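Local coordinates for DinB-like domain-containing protein (PDB 3CEX), which is of unknown function but belongs to the DinB superfamily, whose members share a helix-bundle fold and often bind a metal, at residues N34-A38 and T165-V169. Residues are numbered along the deposited sequence; the frame is centred on the assembly and turned at random.
Sequences NTMPA and TRRLV. With ACY (acetic acid), chain C.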
loop_
_atom_site.group_PDB
_atom_site.type_symbol
_atom_site.label_atom_id
_atom_site.label_comp_id
_atom_site.label_asym_id
_atom_site.label_seq_id
_atom_site.Cartn_x
_atom_site.Cartn_y
_atom_site.Cartn_z
ATOM N N ASN A 34 4.962 14.114 -14.859
ATOM C CA ASN A 34 3.721 14.873 -15.081
ATOM C C ASN A 34 2.707 14.187 -16.009
ATOM O O ASN A 34 1.623 14.710 -16.225
ATOM C CB ASN A 34 4.069 16.240 -15.703
ATOM C CG ASN A 34 4.694 17.194 -14.717
ATOM O OD1 ASN A 34 4.495 17.073 -13.517
ATOM N ND2 ASN A 34 5.414 18.176 -15.225
ATOM N N THR A 35 3.075 13.055 -16.600
ATOM C CA THR A 35 2.269 12.444 -17.631
ATOM C C THR A 35 1.215 11.530 -17.046
ATOM O O THR A 35 1.538 10.567 -16.315
ATOM C CB THR A 35 3.130 11.656 -18.609
ATOM O OG1 THR A 35 4.006 12.577 -19.269
ATOM C CG2 THR A 35 2.258 10.920 -19.671
HETATM N N MSE A 36 -0.049 11.797 -17.385
HETATM C CA MSE A 36 -1.102 10.876 -16.943
HETATM C C MSE A 36 -1.491 9.980 -18.104
HETATM O O MSE A 36 -1.919 10.474 -19.151
HETATM C CB MSE A 36 -2.246 11.595 -16.194
HETATM C CG MSE A 36 -3.308 12.253 -16.935
HETATM SE SE MSE A 36 -4.659 12.862 -15.602
HETATM C CE MSE A 36 -5.741 11.266 -15.367
ATOM N N PRO A 37 -1.213 8.664 -17.983
ATOM C CA PRO A 37 -1.397 7.777 -19.132
ATOM C C PRO A 37 -2.848 7.459 -19.563
ATOM O O PRO A 37 -3.042 6.921 -20.651
ATOM C CB PRO A 37 -0.622 6.495 -18.738
ATOM C CG PRO A 37 -0.438 6.534 -17.300
ATOM C CD PRO A 37 -0.647 7.955 -16.822
ATOM N N ALA A 38 -3.845 7.819 -18.761
ATOM C CA ALA A 38 -5.249 7.507 -19.078
ATOM C C ALA A 38 -6.142 8.295 -18.138
ATOM O O ALA A 38 -5.695 8.725 -17.077
ATOM C CB ALA A 38 -5.528 5.991 -18.934
ATOM N N THR A 165 1.948 3.371 -12.885
ATOM C CA THR A 165 1.963 4.510 -13.787
ATOM C C THR A 165 3.338 4.661 -14.448
ATOM O O THR A 165 3.443 4.948 -15.638
ATOM C CB THR A 165 1.676 5.801 -13.041
ATOM O OG1 THR A 165 0.324 5.789 -12.583
ATOM C CG2 THR A 165 1.892 7.015 -13.983
ATOM N N ARG A 166 4.399 4.506 -13.666
ATOM C CA ARG A 166 5.768 4.562 -14.196
ATOM C C ARG A 166 5.953 3.550 -15.309
ATOM O O ARG A 166 6.459 3.889 -16.391
ATOM C CB ARG A 166 6.801 4.305 -13.087
ATOM C CG ARG A 166 8.282 4.462 -13.502
ATOM C CD ARG A 166 9.210 3.657 -12.589
ATOM N NE ARG A 166 9.136 2.214 -12.803
ATOM C CZ ARG A 166 9.157 1.278 -11.842
ATOM N NH1 ARG A 166 9.099 -0.001 -12.181
ATOM N NH2 ARG A 166 9.231 1.598 -10.553
ATOM N N ARG A 167 5.545 2.312 -15.063
ATOM C CA ARG A 167 5.628 1.259 -16.070
ATOM C C ARG A 167 4.872 1.595 -17.345
ATOM O O ARG A 167 5.376 1.365 -18.441
ATOM C CB ARG A 167 5.195 -0.104 -15.503
ATOM C CG ARG A 167 6.159 -0.631 -14.430
ATOM C CD ARG A 167 5.625 -1.847 -13.715
ATOM N NE ARG A 167 6.554 -2.361 -12.709
ATOM C CZ ARG A 167 6.387 -3.507 -12.037
ATOM N NH1 ARG A 167 5.352 -4.304 -12.287
ATOM N NH2 ARG A 167 7.274 -3.881 -11.124
ATOM N N LEU A 168 3.686 2.177 -17.199
ATOM C CA LEU A 168 2.891 2.571 -18.359
ATOM C C LEU A 168 3.505 3.732 -19.106
ATOM O O LEU A 168 3.401 3.809 -20.331
ATOM C CB LEU A 168 1.473 2.960 -17.909
ATOM C CG LEU A 168 0.639 1.853 -17.291
ATOM C CD1 LEU A 168 -0.606 2.396 -16.648
ATOM C CD2 LEU A 168 0.307 0.826 -18.381
ATOM N N VAL A 169 4.179 4.623 -18.388
ATOM C CA VAL A 169 4.678 5.847 -19.002
ATOM C C VAL A 169 6.047 5.646 -19.646
ATOM O O VAL A 169 6.292 6.128 -20.762
ATOM C CB VAL A 169 4.723 7.026 -17.979
ATOM C CG1 VAL A 169 5.417 8.245 -18.591
ATOM C CG2 VAL A 169 3.298 7.375 -17.500
HETATM C C ACY C . 9.478 -2.021 -9.040
HETATM O O ACY C . 9.734 -0.889 -8.525
HETATM O OXT ACY C . 9.292 -2.196 -10.276
HETATM C CH3 ACY C . 9.392 -3.247 -8.144
#
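Two methyls of helix 144-170 are set by their first torsions to receive the ring of P37: V169 places CG2 beside its own backbone N while CG1 lies anti to that N (chi1 173°), and T165, one turn earlier, swings CG2 anti to its N. The proline ring comes down on this pair at about a right angle to both side chains. Its CG lies 3.8 Å from V169 CG2, and its CD touches T165 CG2 at 3.9 Å. L168 closes the group with its CB, 4.1 Å from P37 CG. The other methyl of V169 faces T35, CG1 standing 4.1 Å from T35 CB, while T35 O rests 3.8 Å from V169 CG2. No hydrogen bond crosses the contact, which is largely apolar van der Waals packing. The hydroxyls are occupied within the chain, T35 OG1 with A31 O and T165 OG1 with K42 O. Away from the loop, R166 and R167 grip an acetate, probably from the crystallisation liquor. R166 meets it edge-on with two bonds, the shorter from NH1 to OXT (2.9 Å, N-H...O angle 172°), and R167 NH2 adds a third, to the same OXT, at 2.8 Å. If ionised, the acetate probably offsets part of the arginines' positive charge, as does the C-terminal carboxylate of K172, salt-bridged to R166 NH1. The contact lies near the surface, where the loop between helices 30-33 and 44-62 packs on the last turns of helix 144-170; T165 also reaches V44 and L47 of helix 44-62, and Y164 and I41 of the second subunit pack against T165 and L168, respectively.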